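Local coordinates for glucoamylase (Thermoanaerobacterium thermosaccharolyticum, PDB 1LF6), which catalyses the hydrolysis of terminal 1,4-linked alpha-D-glucose units from the non-reducing ends of glucan chains, releasing beta-D-glucose, at residues A[325-330]-A[587-592]; A[30-35]-A[71-76]; A[633-638]-A[646-651]; A[56-61]-A[88-93]; A[317-322]-A[335-340]. All coordinates share one frame; numbering follows the deposited sequence.

Interaction 1: residues A[325-330]-A[587-592]; sequences WGDGQR and TELYHG
His591, whose imidazole reaches over to Gly328, is steadied first by its own segment: ND1 gives a hydrogen bond to Leu589 O (2.9 Å). The oxygen lies nearly in the imidazole plane, but the N-H meets it well above the plane of its carbonyl. This bond restricts rotation of the ring and leaves NE2 turned to Gly328 O at 3.3 Å, where the N-H comes in so bent (122°) that the hydrogen bond is weak. Glycine suits position 328, because a beta carbon there would run into His591 NE2.

The apolar centre of the contact is Trp325 against Tyr590. Tyr590 CB sits over the indole, 3.5 Å from the centroid of the five-membered ring, a CH-pi contact made almost along the ring normal. The chi1 of Tyr590 (170°) turns CG away from its backbone N and carries the phenol on past the six-membered ring. Tyr590 CD2 comes 3.4 Å from Trp325 CZ3, and the two ring planes are inclined at 50°. Leu589 meets the edge of the same indole, its CD2 4.1 Å from Trp325 CD1, while its other methyl packs against the Asp327 side chain.

Both aromatic residues also have anchored polar ends, Trp325 NE1 on Glu583 and Tyr590 OH on Asn521, and both rings meet Tyr581 edge-to-face. Trp325 probably binds substrate, so Tyr590, packed on one face of its indole, probably lies beside the sugar site. Segment 325-330 belongs to the connection from helix 296-306 to helix 342-355, and segment 587-592 to the one between strand 570-573 and helix 600-612.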
# COMPACT_ATOMS: atom_id res chain seq x y z
N TRP A 325 0.81 11.32 1.98
CA TRP A 325 1.09 12.69 2.39
C TRP A 325 1.57 12.72 3.83
O TRP A 325 1.29 13.66 4.58
CB TRP A 325 -0.17 13.54 2.21
CG TRP A 325 -0.70 13.49 0.80
CD1 TRP A 325 -0.11 14.03 -0.31
CD2 TRP A 325 -1.88 12.81 0.34
NE1 TRP A 325 -0.85 13.73 -1.43
CE2 TRP A 325 -1.94 12.98 -1.06
CE3 TRP A 325 -2.89 12.08 0.98
CZ2 TRP A 325 -2.97 12.44 -1.84
CZ3 TRP A 325 -3.92 11.54 0.21
CH2 TRP A 325 -3.95 11.73 -1.19
N GLY A 326 2.30 11.67 4.22
CA GLY A 326 2.82 11.56 5.57
C GLY A 326 3.61 12.78 6.00
O GLY A 326 3.63 13.13 7.18
N ASP A 327 4.28 13.41 5.03
CA ASP A 327 5.08 14.60 5.30
C ASP A 327 4.22 15.66 6.00
O ASP A 327 4.70 16.41 6.84
CB ASP A 327 5.63 15.17 3.99
CG ASP A 327 6.46 16.42 4.20
OD1 ASP A 327 6.72 17.13 3.21
OD2 ASP A 327 6.88 16.68 5.35
N GLY A 328 2.94 15.71 5.63
CA GLY A 328 2.03 16.67 6.22
C GLY A 328 1.15 16.08 7.30
O GLY A 328 0.32 16.79 7.88
N GLN A 329 1.32 14.79 7.58
CA GLN A 329 0.52 14.13 8.62
C GLN A 329 1.24 14.14 9.96
O GLN A 329 2.42 13.82 10.05
CB GLN A 329 0.21 12.69 8.22
CG GLN A 329 -0.87 12.54 7.16
CD GLN A 329 -1.54 11.17 7.21
OE1 GLN A 329 -2.08 10.77 8.25
NE2 GLN A 329 -1.52 10.46 6.09
N ARG A 330 0.51 14.50 11.01
CA ARG A 330 1.08 14.53 12.35
C ARG A 330 1.40 13.10 12.76
O ARG A 330 0.66 12.17 12.42
CB ARG A 330 0.12 15.19 13.35
CG ARG A 330 0.81 15.64 14.64
CD ARG A 330 -0.09 16.51 15.50
NE ARG A 330 -1.24 15.78 16.03
CZ ARG A 330 -2.17 16.31 16.81
NH1 ARG A 330 -2.10 17.59 17.16
NH2 ARG A 330 -3.17 15.56 17.25
N THR A 587 2.99 22.28 -5.40
CA THR A 587 3.81 22.53 -4.22
C THR A 587 3.10 22.34 -2.88
O THR A 587 3.67 22.64 -1.83
CB THR A 587 4.40 23.96 -4.25
OG1 THR A 587 3.34 24.92 -4.12
CG2 THR A 587 5.13 24.21 -5.56
N GLU A 588 1.88 21.83 -2.90
CA GLU A 588 1.13 21.62 -1.66
C GLU A 588 0.65 20.18 -1.49
O GLU A 588 0.24 19.53 -2.45
CB GLU A 588 -0.07 22.56 -1.61
CG GLU A 588 0.30 24.03 -1.66
CD GLU A 588 -0.93 24.91 -1.74
OE1 GLU A 588 -1.73 24.89 -0.78
OE2 GLU A 588 -1.08 25.62 -2.76
N LEU A 589 0.70 19.71 -0.25
CA LEU A 589 0.28 18.35 0.08
C LEU A 589 -1.21 18.31 0.41
O LEU A 589 -1.79 19.32 0.80
CB LEU A 589 1.09 17.84 1.27
CG LEU A 589 2.61 17.83 1.08
CD1 LEU A 589 3.30 17.74 2.44
CD2 LEU A 589 3.01 16.67 0.18
N TYR A 590 -1.81 17.14 0.25
CA TYR A 590 -3.23 16.96 0.54
C TYR A 590 -3.49 16.93 2.05
O TYR A 590 -2.89 16.13 2.77
CB TYR A 590 -3.75 15.66 -0.08
CG TYR A 590 -5.15 15.30 0.37
CD1 TYR A 590 -6.27 15.94 -0.17
CD2 TYR A 590 -5.36 14.36 1.37
CE1 TYR A 590 -7.55 15.65 0.28
CE2 TYR A 590 -6.64 14.06 1.84
CZ TYR A 590 -7.73 14.71 1.29
OH TYR A 590 -9.00 14.45 1.76
N HIS A 591 -4.38 17.80 2.51
CA HIS A 591 -4.72 17.87 3.93
C HIS A 591 -6.23 17.85 4.15
O HIS A 591 -6.71 18.22 5.23
CB HIS A 591 -4.11 19.12 4.58
CG HIS A 591 -2.62 19.06 4.75
ND1 HIS A 591 -1.74 19.22 3.70
CD2 HIS A 591 -1.86 18.84 5.84
CE1 HIS A 591 -0.50 19.10 4.14
NE2 HIS A 591 -0.55 18.87 5.44
N GLY A 592 -6.98 17.44 3.13
CA GLY A 592 -8.42 17.38 3.26
C GLY A 592 -9.20 17.98 2.11
O GLY A 592 -10.32 17.55 1.82

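Interaction 2: residues A[30-35]-A[71-76]; sequences DTWASA and DVKEIK
Lys73 lays its chain along the backbone of Thr31 and Trp32 through two torsions: CG stands anti to the backbone N (chi1 -173°), and a bend at chi2 (-94°) then turns the methylenes beside the opposing segment. Beyond the bend the chain is extended. CG passes 3.3 Å from Thr31 O, and CE approaches the same oxygen still more closely, so closely that its exact spacing is doubtful.

The ammonium group goes beyond the carbonyl to meet its own neighbour, Lys73 NZ lying 3.0 Å from Glu74 OE1 in a salt bridge whose hydrogen bond is weak. Asp30 OD1 is 4.3 Å from Lys73 NZ, beyond salt-bridge distance, and the other oxygen of Asp30 is bonded to His158.

Trp32 brings its ring edge to strand residue Val72, with CZ3 3.8 Å from Val72 O and that oxygen near the ring plane; His158 meets the indole edge-to-face. Ala33 has a small side chain that fits against the corner of the chain at Lys73, its CB 3.9 Å from Lys73 O and 4.3 Å from Glu74 CG. The Ala33 backbone N is held by Glu61 of strand 58-63.

With an alanine at Lys73, Glu74 OE1 would probably lose its nearby positive charge, and a gap would be likely to open along the Thr31 carbonyl. No hydrogen bond joins the two segments; the lysine serves here through its long apolar chain, while its charge is likely to be balanced mainly by Glu74, with a weaker, longer-range attraction from Asp30.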
# COMPACT_ATOMS: atom_id res chain seq x y z
N ASP A 30 6.61 15.71 15.07
CA ASP A 30 7.22 15.09 13.88
C ASP A 30 6.08 14.67 12.97
O ASP A 30 4.87 14.84 13.29
CB ASP A 30 8.11 13.96 14.35
CG ASP A 30 9.18 13.44 13.47
OD1 ASP A 30 9.59 13.97 12.43
OD2 ASP A 30 9.78 12.40 13.89
N THR A 31 6.40 13.99 11.92
CA THR A 31 5.56 13.63 10.80
C THR A 31 6.01 12.31 10.25
O THR A 31 7.21 11.97 10.41
CB THR A 31 5.63 14.77 9.75
OG1 THR A 31 4.53 14.77 8.87
CG2 THR A 31 6.95 14.92 9.07
N TRP A 32 5.22 11.65 9.45
CA TRP A 32 5.72 10.40 8.83
C TRP A 32 6.50 10.75 7.59
O TRP A 32 6.54 11.88 7.12
CB TRP A 32 4.55 9.47 8.57
CG TRP A 32 3.91 8.94 9.84
CD1 TRP A 32 2.76 9.48 10.38
CD2 TRP A 32 4.38 7.96 10.74
NE1 TRP A 32 2.47 8.82 11.54
CE2 TRP A 32 3.44 7.88 11.79
CE3 TRP A 32 5.49 7.10 10.74
CZ2 TRP A 32 3.59 6.99 12.85
CZ3 TRP A 32 5.62 6.21 11.79
CH2 TRP A 32 4.68 6.17 12.82
N ALA A 33 7.08 9.72 6.99
CA ALA A 33 7.84 9.87 5.75
C ALA A 33 6.96 9.93 4.50
O ALA A 33 5.78 9.58 4.53
CB ALA A 33 8.84 8.71 5.61
N SER A 34 7.55 10.39 3.40
CA SER A 34 6.85 10.49 2.13
C SER A 34 6.24 9.13 1.80
O SER A 34 6.89 8.09 1.98
CB SER A 34 7.81 10.91 1.03
OG SER A 34 7.20 10.83 -0.24
N ALA A 35 5.01 9.14 1.30
CA ALA A 35 4.31 7.91 0.94
C ALA A 35 4.78 7.30 -0.38
O ALA A 35 4.40 6.18 -0.72
CB ALA A 35 2.80 8.16 0.90
N ASP A 71 6.82 1.32 13.66
CA ASP A 71 7.62 1.63 14.84
C ASP A 71 8.76 2.58 14.53
O ASP A 71 9.39 3.12 15.43
CB ASP A 71 8.20 0.35 15.43
CG ASP A 71 7.14 -0.64 15.83
OD1 ASP A 71 7.14 -1.77 15.29
OD2 ASP A 71 6.30 -0.29 16.69
N VAL A 72 9.01 2.77 13.24
CA VAL A 72 10.10 3.62 12.79
C VAL A 72 9.65 4.62 11.74
O VAL A 72 8.83 4.31 10.88
CB VAL A 72 11.23 2.75 12.20
CG1 VAL A 72 12.39 3.62 11.74
CG2 VAL A 72 11.70 1.73 13.23
N LYS A 73 10.20 5.83 11.80
CA LYS A 73 9.85 6.85 10.83
C LYS A 73 10.92 6.86 9.75
O LYS A 73 10.61 6.89 8.55
CB LYS A 73 9.76 8.22 11.52
CG LYS A 73 9.23 9.35 10.63
CD LYS A 73 10.36 10.12 9.97
CE LYS A 73 9.82 11.34 9.23
NZ LYS A 73 10.92 12.20 8.69
N GLU A 74 12.18 6.82 10.17
CA GLU A 74 13.31 6.83 9.25
C GLU A 74 14.62 6.37 9.89
O GLU A 74 14.76 6.32 11.10
CB GLU A 74 13.56 8.23 8.70
CG GLU A 74 12.57 8.74 7.70
CD GLU A 74 13.09 9.98 7.01
OE1 GLU A 74 13.49 10.92 7.74
OE2 GLU A 74 13.11 10.02 5.76
N ILE A 75 15.56 6.03 9.01
CA ILE A 75 16.91 5.62 9.39
C ILE A 75 17.74 6.14 8.22
O ILE A 75 17.73 5.55 7.14
CB ILE A 75 17.08 4.09 9.48
CG1 ILE A 75 16.11 3.51 10.51
CG2 ILE A 75 18.51 3.76 9.89
CD1 ILE A 75 16.15 1.99 10.60
N LYS A 76 18.42 7.27 8.42
CA LYS A 76 19.21 7.87 7.36
C LYS A 76 20.62 8.25 7.77
O LYS A 76 20.95 8.29 8.96
CB LYS A 76 18.49 9.11 6.84
CG LYS A 76 18.39 10.23 7.87
CD LYS A 76 17.58 11.40 7.37
CE LYS A 76 17.43 12.47 8.45
NZ LYS A 76 16.63 13.63 7.97

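Interaction 3: residues A[633-638]-A[646-651]; sequences IISEQV and TDSASP
Two backbone hydrogen bonds join Glu636 and Gln637 to the returning chain. Glu636 N meets Ala649 O at 2.8 Å, nearly in line with its C=O, and Thr646 N reaches Gln637 O at 3.1 Å. The latter oxygen is gripped from its other face by Ser635 OG (2.6 Å), so two donors sandwich one carbonyl.

Among the side-chain bonds, Ser648 is pivotal. Its OG lies between backbone N and carbonyl carbon (chi1 57°), where it accepts from Gln637 N at 3.0 Å and donates to Thr646 OG1. Because Ser648 N also gives a bond to Thr646 OG1, residues 646-648 form an ST turn. Serine and threonine suit this buried bend in the connection from helix 618-627 to helix 653-668, since their short hydroxyls satisfy backbone groups close at hand.

The acidic and amide ends are fixed too: Gln637 NE2, with its partner in the amide plane, donates to Glu636 OE2 on its anti side, while Glu636 OE1 is bonded to Tyr337. One water links Glu636 OE2 (2.7 Å) to Ala649 N; another bridges Gln637 OE1, weakly, and Thr646 OG1.

Apolar packing lies at the far end, where Ile633 CG2 presses tightly on Pro651 CB (3.5 Å), the ring placed by a cis peptide bond, and both side chains touch Ile304 of helix 296-306.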
# COMPACT_ATOMS: atom_id res chain seq x y z
N ILE A 633 7.19 0.30 -8.33
CA ILE A 633 6.04 0.56 -7.49
C ILE A 633 5.07 1.54 -8.14
O ILE A 633 5.46 2.59 -8.64
CB ILE A 633 6.50 1.06 -6.10
CG1 ILE A 633 7.13 -0.11 -5.33
CG2 ILE A 633 5.33 1.69 -5.32
CD1 ILE A 633 7.71 0.23 -3.98
N ILE A 634 3.80 1.14 -8.15
CA ILE A 634 2.74 1.95 -8.74
C ILE A 634 1.99 2.69 -7.64
O ILE A 634 1.54 2.09 -6.66
CB ILE A 634 1.72 1.07 -9.52
CG1 ILE A 634 2.46 0.24 -10.59
CG2 ILE A 634 0.67 1.96 -10.18
CD1 ILE A 634 1.56 -0.75 -11.33
N SER A 635 1.87 4.00 -7.80
CA SER A 635 1.17 4.81 -6.82
C SER A 635 -0.31 4.85 -7.12
O SER A 635 -0.76 4.42 -8.18
CB SER A 635 1.73 6.24 -6.82
OG SER A 635 1.38 6.91 -8.02
N GLU A 636 -1.08 5.36 -6.16
CA GLU A 636 -2.51 5.50 -6.31
C GLU A 636 -2.80 6.57 -7.37
O GLU A 636 -3.72 6.42 -8.18
CB GLU A 636 -3.11 5.91 -4.97
CG GLU A 636 -4.58 6.29 -5.01
CD GLU A 636 -5.05 6.81 -3.67
OE1 GLU A 636 -5.42 5.98 -2.81
OE2 GLU A 636 -5.04 8.05 -3.47
N GLN A 637 -2.01 7.63 -7.37
CA GLN A 637 -2.20 8.74 -8.30
C GLN A 637 -0.92 9.28 -8.92
O GLN A 637 0.15 9.20 -8.32
CB GLN A 637 -2.89 9.90 -7.57
CG GLN A 637 -4.22 9.55 -6.93
CD GLN A 637 -4.82 10.73 -6.19
OE1 GLN A 637 -4.90 11.84 -6.72
NE2 GLN A 637 -5.27 10.49 -4.96
N VAL A 638 -1.04 9.84 -10.13
CA VAL A 638 0.07 10.44 -10.86
C VAL A 638 -0.37 11.81 -11.40
O VAL A 638 -1.56 12.05 -11.62
CB VAL A 638 0.54 9.57 -12.06
CG1 VAL A 638 1.05 8.22 -11.56
CG2 VAL A 638 -0.59 9.40 -13.06
N THR A 646 2.34 11.27 -7.45
CA THR A 646 2.07 12.41 -6.58
C THR A 646 2.51 11.87 -5.22
O THR A 646 3.19 10.84 -5.18
CB THR A 646 0.57 12.79 -6.54
OG1 THR A 646 -0.18 11.72 -5.95
CG2 THR A 646 0.06 13.06 -7.95
N ASP A 647 2.14 12.52 -4.13
CA ASP A 647 2.54 11.98 -2.83
C ASP A 647 1.44 11.08 -2.27
O ASP A 647 1.35 10.86 -1.06
CB ASP A 647 2.84 13.10 -1.83
CG ASP A 647 3.84 12.65 -0.77
OD1 ASP A 647 5.05 12.58 -1.09
OD2 ASP A 647 3.41 12.33 0.37
N SER A 648 0.61 10.56 -3.17
CA SER A 648 -0.47 9.68 -2.79
C SER A 648 0.11 8.35 -2.33
O SER A 648 1.31 8.11 -2.43
CB SER A 648 -1.40 9.46 -3.98
OG SER A 648 -0.67 8.94 -5.08
N ALA A 649 -0.76 7.48 -1.81
CA ALA A 649 -0.33 6.18 -1.34
C ALA A 649 0.42 5.40 -2.42
O ALA A 649 0.11 5.50 -3.61
CB ALA A 649 -1.55 5.38 -0.86
N SER A 650 1.41 4.63 -1.99
CA SER A 650 2.19 3.77 -2.87
C SER A 650 3.03 2.85 -1.98
O SER A 650 3.58 3.28 -0.97
CB SER A 650 3.11 4.58 -3.78
OG SER A 650 4.31 4.90 -3.10
N PRO A 651 3.09 1.56 -2.33
CA PRO A 651 2.39 0.96 -3.48
C PRO A 651 0.89 0.80 -3.23
O PRO A 651 0.49 0.45 -2.12
CB PRO A 651 3.10 -0.39 -3.63
CG PRO A 651 3.54 -0.72 -2.23
CD PRO A 651 4.05 0.62 -1.73
O HOH W 1 -3.33 8.53 -1.42
O HOH W 2 -2.69 13.15 -5.45

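Interaction 4: residues A[56-61]-A[88-93]; sequences NGAISE and DETKDA
A two-residue beta-hairpin turn, Asn56-Gly57, packs here against Thr90 of the short, weakly bonded helix 89-92. The turn joins the antiparallel strands 51-55 and 58-63, and the positive phi of both residues fits type I', a conformation asparagine and glycine adopt more readily than most residues.

No conventional hydrogen bond crosses. Thr90 CA points its hydrogen at Asn56 O (3.2 Å, 153° at the hydrogen), and Asn56 CB lies 3.5 Å from Thr90 O. Thr90 CG2, placed beside the backbone N, meets Ala58 CB at 3.7 Å, a methyl-to-methyl contact in which the small alanine lets the helix lie close.

Glu89 stretches its extended chain beside Gly57 and Ala58. Asn111 ND2 bonds both its OE1 and Gly57 O; Glu89 OE2 accepts from Phe77 N and pairs with Lys122, which also bonds Gly57 O.

Thr90 is itself fixed by Asp88, whose OD2 takes bonds from Thr90 OG1 (2.6 Å) and Thr90 N (2.9 Å), both from the same face of the carboxylate. Asp88 is thus the N-cap of a helical turn between strand 70-80 of one sheet and strand 93-99 of the other in the beta-sandwich domain.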
# COMPACT_ATOMS: atom_id res chain seq x y z
N ASN A 56 13.17 8.22 -0.56
CA ASN A 56 14.21 9.24 -0.61
C ASN A 56 15.60 8.71 -0.27
O ASN A 56 16.37 9.37 0.43
CB ASN A 56 13.83 10.39 0.33
CG ASN A 56 12.56 11.10 -0.11
OD1 ASN A 56 11.77 11.56 0.72
ND2 ASN A 56 12.37 11.20 -1.41
N GLY A 57 15.91 7.52 -0.76
CA GLY A 57 17.22 6.93 -0.54
C GLY A 57 17.48 6.36 0.84
O GLY A 57 18.61 6.03 1.18
N ALA A 58 16.44 6.23 1.65
CA ALA A 58 16.63 5.70 2.99
C ALA A 58 15.44 4.91 3.50
O ALA A 58 14.32 5.04 3.03
CB ALA A 58 16.95 6.84 3.95
N ILE A 59 15.72 4.07 4.48
CA ILE A 59 14.69 3.27 5.11
C ILE A 59 13.69 4.23 5.73
O ILE A 59 14.07 5.16 6.44
CB ILE A 59 15.30 2.38 6.22
CG1 ILE A 59 16.11 1.25 5.57
CG2 ILE A 59 14.22 1.87 7.15
CD1 ILE A 59 16.97 0.47 6.55
N SER A 60 12.41 4.04 5.43
CA SER A 60 11.38 4.89 6.00
C SER A 60 10.67 4.07 7.08
O SER A 60 11.32 3.54 7.98
CB SER A 60 10.40 5.37 4.91
OG SER A 60 10.02 4.32 4.04
N GLU A 61 9.35 3.95 7.00
CA GLU A 61 8.62 3.18 8.01
C GLU A 61 9.03 1.71 8.08
O GLU A 61 9.29 1.07 7.06
CB GLU A 61 7.11 3.23 7.77
CG GLU A 61 6.44 4.57 8.03
CD GLU A 61 6.46 5.49 6.82
OE1 GLU A 61 6.84 5.03 5.73
OE2 GLU A 61 6.08 6.67 6.96
N ASP A 88 22.11 16.01 4.11
CA ASP A 88 21.20 14.95 4.54
C ASP A 88 20.97 14.15 3.26
O ASP A 88 20.42 14.68 2.30
CB ASP A 88 19.90 15.57 5.04
CG ASP A 88 18.84 14.53 5.41
OD1 ASP A 88 17.89 14.90 6.15
OD2 ASP A 88 18.93 13.37 4.97
N GLU A 89 21.40 12.89 3.25
CA GLU A 89 21.26 12.05 2.07
C GLU A 89 19.83 12.02 1.51
O GLU A 89 19.64 11.98 0.29
CB GLU A 89 21.73 10.62 2.36
CG GLU A 89 20.70 9.75 3.07
CD GLU A 89 21.17 8.32 3.28
OE1 GLU A 89 21.84 7.78 2.37
OE2 GLU A 89 20.86 7.74 4.34
N THR A 90 18.84 12.05 2.39
CA THR A 90 17.44 12.00 1.96
C THR A 90 16.98 13.22 1.17
O THR A 90 15.87 13.23 0.63
CB THR A 90 16.47 11.77 3.15
OG1 THR A 90 16.50 12.90 4.03
CG2 THR A 90 16.86 10.53 3.93
N LYS A 91 17.81 14.26 1.10
CA LYS A 91 17.41 15.45 0.36
C LYS A 91 18.54 16.12 -0.42
O LYS A 91 18.29 16.89 -1.34
CB LYS A 91 16.78 16.47 1.31
CG LYS A 91 17.60 16.73 2.55
CD LYS A 91 16.74 16.68 3.80
CE LYS A 91 15.68 17.77 3.79
NZ LYS A 91 14.88 17.73 5.05
N ASP A 92 19.79 15.81 -0.06
CA ASP A 92 20.93 16.41 -0.74
C ASP A 92 21.69 15.45 -1.64
O ASP A 92 22.81 15.75 -2.06
CB ASP A 92 21.89 17.01 0.29
CG ASP A 92 21.20 17.98 1.23
OD1 ASP A 92 20.43 18.83 0.73
OD2 ASP A 92 21.43 17.91 2.45
N ALA A 93 21.09 14.30 -1.93
CA ALA A 93 21.73 13.31 -2.78
C ALA A 93 20.72 12.67 -3.71
O ALA A 93 19.53 12.62 -3.41
CB ALA A 93 22.41 12.25 -1.92

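Interaction 5: residues A[317-322]-A[335-340]; sequences YIASLS and GGYHLV
Ala319 and Ser320 are drawn tightly against Tyr337, whose carbonyl oxygen receives both their backbone N-H groups: Ser320 N at 3.2 Å by a fairly straight bond, Ala319 N more weakly. Ala319 CB and Ser320 CB both touch Tyr337 CD2, each at 3.9 Å, and these small residues allow the phenol to come close to the chain.

His338 is just as closely packed. Its CG lies beside the backbone N (chi1 -63°), which swings the imidazole back over the opposing segment: Ser320 O stands above one face, Leu321 CD1 is 4.1 Å from His338 CD2, and His338 CE1 comes within 3.0 Å of Ser322 O. NE2 is bonded to Tyr63.

The glycine end is looser and wetter. A water in the imidazole plane joins His338 ND1 (2.9 Å) to Ser322 O and Tyr337 N, near exposed Gly336 and poorly ordered Gly335; at the other end a second bridges Tyr317 O and Leu339 O. If a leucine replaced His338, the first water and the Tyr63 hydroxyl would probably each lose a polar mate.

Tyr337 OH bonds to Glu636, and the Tyr337 side chain lies about 7 Å from that of Glu438, the likely proton donor, consistent with a loop lining the active-site region of a family 15 (alpha/alpha) barrel.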
# COMPACT_ATOMS: atom_id res chain seq x y z
N TYR A 317 -5.02 -8.64 4.05
CA TYR A 317 -4.18 -7.89 3.13
C TYR A 317 -4.56 -6.41 3.20
O TYR A 317 -5.74 -6.07 3.07
CB TYR A 317 -4.35 -8.41 1.70
CG TYR A 317 -3.66 -9.74 1.49
CD1 TYR A 317 -2.30 -9.79 1.17
CD2 TYR A 317 -4.34 -10.94 1.68
CE1 TYR A 317 -1.63 -11.00 1.04
CE2 TYR A 317 -3.67 -12.17 1.56
CZ TYR A 317 -2.33 -12.19 1.25
OH TYR A 317 -1.66 -13.39 1.16
N ILE A 318 -3.57 -5.55 3.42
CA ILE A 318 -3.84 -4.12 3.53
C ILE A 318 -3.86 -3.41 2.18
O ILE A 318 -3.45 -3.96 1.16
CB ILE A 318 -2.83 -3.43 4.46
CG1 ILE A 318 -1.40 -3.60 3.92
CG2 ILE A 318 -2.93 -4.01 5.87
CD1 ILE A 318 -0.37 -2.77 4.67
N ALA A 319 -4.34 -2.17 2.19
CA ALA A 319 -4.46 -1.37 0.98
C ALA A 319 -3.14 -0.82 0.46
O ALA A 319 -2.92 -0.75 -0.75
CB ALA A 319 -5.45 -0.23 1.21
N SER A 320 -2.26 -0.43 1.38
CA SER A 320 -0.96 0.11 1.01
C SER A 320 -0.05 0.22 2.22
O SER A 320 -0.47 0.66 3.29
CB SER A 320 -1.11 1.49 0.37
OG SER A 320 0.16 2.02 0.02
N LEU A 321 1.21 -0.18 2.06
CA LEU A 321 2.15 -0.10 3.17
C LEU A 321 2.80 1.28 3.20
O LEU A 321 4.01 1.41 3.17
CB LEU A 321 3.22 -1.19 3.04
CG LEU A 321 4.04 -1.50 4.30
CD1 LEU A 321 3.11 -1.93 5.44
CD2 LEU A 321 5.05 -2.59 4.00
N SER A 322 1.97 2.32 3.23
CA SER A 322 2.46 3.68 3.28
C SER A 322 1.46 4.57 4.02
O SER A 322 0.36 4.14 4.36
CB SER A 322 2.69 4.24 1.87
OG SER A 322 1.47 4.38 1.15
N GLY A 335 -2.59 5.18 10.10
CA GLY A 335 -2.61 3.92 9.38
C GLY A 335 -3.91 3.75 8.61
O GLY A 335 -4.57 2.71 8.71
N GLY A 336 -4.28 4.78 7.86
CA GLY A 336 -5.50 4.74 7.08
C GLY A 336 -5.52 3.62 6.06
O GLY A 336 -6.48 2.86 5.98
N TYR A 337 -4.44 3.50 5.28
CA TYR A 337 -4.35 2.45 4.27
C TYR A 337 -3.89 1.11 4.86
O TYR A 337 -3.75 0.13 4.14
CB TYR A 337 -3.41 2.87 3.13
CG TYR A 337 -4.01 3.89 2.19
CD1 TYR A 337 -4.24 5.20 2.59
CD2 TYR A 337 -4.37 3.52 0.89
CE1 TYR A 337 -4.83 6.12 1.73
CE2 TYR A 337 -4.96 4.44 0.02
CZ TYR A 337 -5.18 5.74 0.45
OH TYR A 337 -5.77 6.66 -0.39
N HIS A 338 -3.65 1.09 6.17
CA HIS A 338 -3.22 -0.14 6.82
C HIS A 338 -4.44 -0.90 7.34
O HIS A 338 -4.36 -1.64 8.31
CB HIS A 338 -2.27 0.15 7.98
CG HIS A 338 -0.99 0.80 7.55
ND1 HIS A 338 -0.91 2.12 7.15
CD2 HIS A 338 0.27 0.30 7.43
CE1 HIS A 338 0.33 2.40 6.80
NE2 HIS A 338 1.06 1.32 6.96
N LEU A 339 -5.57 -0.69 6.67
CA LEU A 339 -6.81 -1.35 7.04
C LEU A 339 -7.15 -2.35 5.95
O LEU A 339 -6.53 -2.35 4.88
CB LEU A 339 -7.94 -0.32 7.17
CG LEU A 339 -7.75 0.69 8.31
CD1 LEU A 339 -8.78 1.81 8.21
CD2 LEU A 339 -7.86 -0.04 9.64
N VAL A 340 -8.11 -3.22 6.23
CA VAL A 340 -8.53 -4.24 5.28
C VAL A 340 -9.88 -3.88 4.68
O VAL A 340 -10.86 -3.72 5.41
CB VAL A 340 -8.64 -5.64 5.95
CG1 VAL A 340 -9.00 -6.70 4.91
CG2 VAL A 340 -7.33 -6.00 6.65
O HOH W 3 -7.49 -3.85 2.18
O HOH W 4 -1.68 4.62 5.99

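In the fold
From the N terminus, interactions 2 and 4 come first and cross: 30-35 meets 71-76, while 56-61, within that loop, reaches on to 88-93. Both involve the sheet in which strands 58-63 and 70-80 are neighbours, and Lys76 pairs with Asp88 between them. Interaction 5 then closes a short loop before helix 342-355. Segment 325-330 leaves that loop for 587-592, so interaction 1 crosses interaction 5 and spans much of the helical barrel. Interaction 3 follows as a tight, separate bend leading to helix 653-668. Thr31 with Gly326, and Ala35 with Ser650, join the N-terminal beta-rich part to the barrel; Glu636 with Tyr337 joins interactions 3 and 5.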